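PDB 5FQ8: outer membrane protein OMP121 from Bacteroides thetaiotaomicron, which probably takes up substrates across the bacterial outer membrane as a TonB-dependent transporter that binds calcium. Local coordinates for residues B[370-378]-B[413-424]. Residues are numbered along the deposited sequence; the frame is centred on the assembly and turned at random.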
loop_
_atom_site.group_PDB
_atom_site.type_symbol
_atom_site.label_atom_id
_atom_site.label_comp_id
_atom_site.label_asym_id
_atom_site.label_seq_id
_atom_site.Cartn_x
_atom_site.Cartn_y
_atom_site.Cartn_z
ATOM N N TYR B 370 -1.926 26.981 -0.287
ATOM C CA TYR B 370 -1.008 25.852 -0.299
ATOM C C TYR B 370 -1.777 24.543 -0.346
ATOM O O TYR B 370 -1.478 23.670 -1.159
ATOM C CB TYR B 370 -0.078 25.887 0.921
ATOM C CG TYR B 370 0.982 24.810 0.856
ATOM C CD1 TYR B 370 0.707 23.510 1.256
ATOM C CD2 TYR B 370 2.243 25.086 0.354
ATOM C CE1 TYR B 370 1.650 22.525 1.165
ATOM C CE2 TYR B 370 3.199 24.098 0.263
ATOM C CZ TYR B 370 2.893 22.825 0.670
ATOM O OH TYR B 370 3.836 21.846 0.573
ATOM N N ILE B 371 -2.776 24.390 0.519
ATOM C CA ILE B 371 -3.488 23.120 0.600
ATOM C C ILE B 371 -4.137 22.779 -0.732
ATOM O O ILE B 371 -4.115 21.624 -1.169
ATOM C CB ILE B 371 -4.524 23.152 1.737
ATOM C CG1 ILE B 371 -3.849 23.497 3.056
ATOM C CG2 ILE B 371 -5.207 21.829 1.848
ATOM C CD1 ILE B 371 -4.806 23.643 4.209
ATOM N N LEU B 372 -4.715 23.780 -1.406
ATOM C CA LEU B 372 -5.392 23.540 -2.679
ATOM C C LEU B 372 -4.407 23.266 -3.805
ATOM O O LEU B 372 -4.691 22.465 -4.702
ATOM C CB LEU B 372 -6.268 24.735 -3.044
ATOM C CG LEU B 372 -7.544 25.012 -2.266
ATOM C CD1 LEU B 372 -7.897 26.437 -2.478
ATOM C CD2 LEU B 372 -8.646 24.126 -2.746
ATOM N N ASN B 373 -3.251 23.904 -3.764
ATOM C CA ASN B 373 -2.236 23.737 -4.787
ATOM C C ASN B 373 -1.341 22.520 -4.588
ATOM O O ASN B 373 -0.619 22.166 -5.517
ATOM C CB ASN B 373 -1.366 24.984 -4.839
ATOM C CG ASN B 373 -1.873 25.987 -5.824
ATOM O OD1 ASN B 373 -2.243 25.640 -6.936
ATOM N ND2 ASN B 373 -1.902 27.246 -5.423
ATOM N N ASN B 374 -1.361 21.873 -3.418
ATOM C CA ASN B 374 -0.394 20.834 -3.122
ATOM C C ASN B 374 -0.971 19.540 -2.595
ATOM O O ASN B 374 -0.204 18.605 -2.367
ATOM C CB ASN B 374 0.632 21.346 -2.112
ATOM C CG ASN B 374 1.523 22.395 -2.694
ATOM O OD1 ASN B 374 2.499 22.087 -3.372
ATOM N ND2 ASN B 374 1.193 23.648 -2.451
ATOM N N TYR B 375 -2.267 19.445 -2.384
ATOM C CA TYR B 375 -2.875 18.205 -1.944
ATOM C C TYR B 375 -3.606 17.582 -3.109
ATOM O O TYR B 375 -3.802 18.207 -4.148
ATOM C CB TYR B 375 -3.820 18.450 -0.771
ATOM C CG TYR B 375 -3.119 18.629 0.546
ATOM C CD1 TYR B 375 -2.176 19.618 0.721
ATOM C CD2 TYR B 375 -3.400 17.802 1.617
ATOM C CE1 TYR B 375 -1.542 19.777 1.908
ATOM C CE2 TYR B 375 -2.786 17.973 2.811
ATOM C CZ TYR B 375 -1.853 18.955 2.947
ATOM O OH TYR B 375 -1.219 19.121 4.140
ATOM N N LEU B 376 -3.994 16.332 -2.935
ATOM C CA LEU B 376 -4.569 15.577 -4.032
ATOM C C LEU B 376 -5.682 14.692 -3.518
ATOM O O LEU B 376 -5.523 14.026 -2.495
ATOM C CB LEU B 376 -3.515 14.730 -4.723
ATOM C CG LEU B 376 -4.029 13.870 -5.862
ATOM C CD1 LEU B 376 -3.848 14.652 -7.109
ATOM C CD2 LEU B 376 -3.270 12.584 -5.931
ATOM N N ASN B 377 -6.803 14.694 -4.221
ATOM C CA ASN B 377 -7.904 13.785 -3.935
ATOM C C ASN B 377 -8.728 13.638 -5.213
ATOM O O ASN B 377 -9.782 14.243 -5.386
ATOM C CB ASN B 377 -8.763 14.270 -2.774
ATOM C CG ASN B 377 -9.827 13.293 -2.413
ATOM O OD1 ASN B 377 -9.877 12.190 -2.942
ATOM N ND2 ASN B 377 -10.691 13.681 -1.507
ATOM N N GLU B 378 -8.257 12.780 -6.104
ATOM C CA GLU B 378 -8.825 12.635 -7.432
ATOM C C GLU B 378 -9.594 11.328 -7.530
ATOM O O GLU B 378 -9.335 10.386 -6.790
ATOM C CB GLU B 378 -7.716 12.684 -8.476
ATOM C CG GLU B 378 -8.182 12.770 -9.907
ATOM C CD GLU B 378 -7.042 12.785 -10.876
ATOM O OE1 GLU B 378 -6.244 13.738 -10.836
ATOM O OE2 GLU B 378 -6.940 11.831 -11.667
ATOM N N SER B 413 -9.425 5.764 -7.080
ATOM C CA SER B 413 -9.140 6.933 -6.262
ATOM C C SER B 413 -7.645 7.162 -6.140
ATOM O O SER B 413 -6.860 6.224 -6.170
ATOM C CB SER B 413 -9.740 6.754 -4.875
ATOM O OG SER B 413 -11.001 6.124 -4.944
ATOM N N ASP B 414 -7.248 8.419 -5.998
ATOM C CA ASP B 414 -5.841 8.752 -5.777
ATOM C C ASP B 414 -5.760 9.965 -4.857
ATOM O O ASP B 414 -6.033 11.085 -5.290
ATOM C CB ASP B 414 -5.117 9.029 -7.099
ATOM C CG ASP B 414 -4.897 7.779 -7.933
ATOM O OD1 ASP B 414 -3.870 7.096 -7.749
ATOM O OD2 ASP B 414 -5.755 7.494 -8.789
ATOM N N LYS B 415 -5.359 9.759 -3.603
ATOM C CA LYS B 415 -5.239 10.845 -2.638
ATOM C C LYS B 415 -3.803 10.947 -2.151
ATOM O O LYS B 415 -3.134 9.930 -1.974
ATOM C CB LYS B 415 -6.173 10.659 -1.442
ATOM C CG LYS B 415 -7.349 9.772 -1.695
ATOM C CD LYS B 415 -8.090 9.496 -0.426
ATOM C CE LYS B 415 -9.044 8.324 -0.586
ATOM N NZ LYS B 415 -10.115 8.565 -1.601
ATOM N N GLY B 416 -3.332 12.174 -1.939
ATOM C CA GLY B 416 -1.984 12.380 -1.447
ATOM C C GLY B 416 -1.822 13.719 -0.770
ATOM O O GLY B 416 -2.535 14.675 -1.074
ATOM N N LYS B 417 -0.863 13.788 0.143
ATOM C CA LYS B 417 -0.510 15.006 0.848
ATOM C C LYS B 417 0.987 15.014 1.111
ATOM O O LYS B 417 1.582 13.953 1.326
ATOM C CB LYS B 417 -1.276 15.128 2.165
ATOM C CG LYS B 417 -1.108 14.009 3.149
ATOM C CD LYS B 417 -2.222 14.074 4.160
ATOM C CE LYS B 417 -1.919 13.284 5.406
ATOM N NZ LYS B 417 -0.807 13.898 6.187
ATOM N N PRO B 418 1.615 16.187 1.125
ATOM C CA PRO B 418 3.076 16.245 1.153
ATOM C C PRO B 418 3.648 15.893 2.511
ATOM O O PRO B 418 2.968 15.877 3.536
ATOM C CB PRO B 418 3.384 17.705 0.814
ATOM C CG PRO B 418 2.117 18.311 0.400
ATOM C CD PRO B 418 1.034 17.529 1.047
ATOM N N ASN B 419 4.945 15.613 2.493
ATOM C CA ASN B 419 5.741 15.479 3.702
ATOM C C ASN B 419 6.020 16.884 4.194
ATOM O O ASN B 419 7.088 17.453 3.967
ATOM C CB ASN B 419 7.028 14.726 3.419
ATOM C CG ASN B 419 7.740 14.317 4.668
ATOM O OD1 ASN B 419 7.932 15.108 5.573
ATOM N ND2 ASN B 419 8.113 13.063 4.733
ATOM N N LEU B 420 5.024 17.448 4.872
ATOM C CA LEU B 420 5.159 18.798 5.396
ATOM C C LEU B 420 6.300 18.898 6.401
ATOM O O LEU B 420 6.988 19.926 6.467
ATOM C CB LEU B 420 3.844 19.231 6.028
ATOM C CG LEU B 420 2.627 19.301 5.110
ATOM C CD1 LEU B 420 1.412 19.501 5.939
ATOM C CD2 LEU B 420 2.761 20.431 4.121
ATOM N N TYR B 421 6.536 17.833 7.173
ATOM C CA TYR B 421 7.615 17.862 8.153
ATOM C C TYR B 421 8.968 18.013 7.474
ATOM O O TYR B 421 9.767 18.877 7.847
ATOM C CB TYR B 421 7.588 16.604 9.016
ATOM C CG TYR B 421 8.575 16.636 10.159
ATOM C CD1 TYR B 421 8.240 17.216 11.361
ATOM C CD2 TYR B 421 9.839 16.101 10.028
ATOM C CE1 TYR B 421 9.116 17.258 12.401
ATOM C CE2 TYR B 421 10.733 16.145 11.069
ATOM C CZ TYR B 421 10.362 16.728 12.256
ATOM O OH TYR B 421 11.232 16.774 13.316
ATOM N N ALA B 422 9.242 17.181 6.473
ATOM C CA ALA B 422 10.538 17.238 5.817
ATOM C C ALA B 422 10.794 18.594 5.193
ATOM O O ALA B 422 11.914 19.108 5.240
ATOM C CB ALA B 422 10.630 16.158 4.753
ATOM N N LEU B 423 9.759 19.200 4.622
ATOM C CA LEU B 423 9.951 20.410 3.847
ATOM C C LEU B 423 10.084 21.646 4.712
ATOM O O LEU B 423 10.862 22.546 4.389
ATOM C CB LEU B 423 8.787 20.601 2.898
ATOM C CG LEU B 423 8.640 19.616 1.771
ATOM C CD1 LEU B 423 7.309 19.861 1.128
ATOM C CD2 LEU B 423 9.745 19.888 0.813
ATOM N N TYR B 424 9.325 21.737 5.788
ATOM C CA TYR B 424 9.161 23.029 6.416
ATOM C C TYR B 424 9.429 23.050 7.907
ATOM O O TYR B 424 9.411 24.137 8.490
ATOM C CB TYR B 424 7.743 23.577 6.133
ATOM C CG TYR B 424 7.382 23.608 4.655
ATOM C CD1 TYR B 424 8.071 24.413 3.763
ATOM C CD2 TYR B 424 6.362 22.823 4.154
ATOM C CE1 TYR B 424 7.748 24.433 2.420
ATOM C CE2 TYR B 424 6.045 22.834 2.823
ATOM C CZ TYR B 424 6.734 23.637 1.957
ATOM O OH TYR B 424 6.394 23.641 0.617
#
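Y375 lies over K417 and P418, with CD of P418 over one ring face, 3.8 Å from the ring centroid, a CH-pi contact. CB of K417 meets the ring at CE2, while the end of that lysine leads away to a salt bridge with E443; I371 CG2 covers the opposite face. With CG turned away from its own carbonyl carbon (chi1 -78°), the ring lies across the side chain of L420, whose CD1 approaches it edge-on near OH. Replacing the ring with an alanine is likely to leave a gap between P418 and I371 and take the neighbour from L420 CD1. Beyond P418, Y370 OH and Y424 OH share a hydrogen bond of 3.1 Å, their rings oblique with planes at 84°, and N374 ND2 sits over the centre of the Y370 ring while bonding to Y370 O. These contacts lie at the open end of an antiparallel hairpin, strands 376-394 and 398-417, in the beta-barrel wall of a TonB-dependent receptor. Within it, L376 pairs with G416 and E378 with D414 through four backbone bonds; E378 N to D414 O is nearly straight at 177°. Side-chain packing is looser here: E378 and D414, both partly exposed, share the face of L376, and D414 OD2 bonds to Q412.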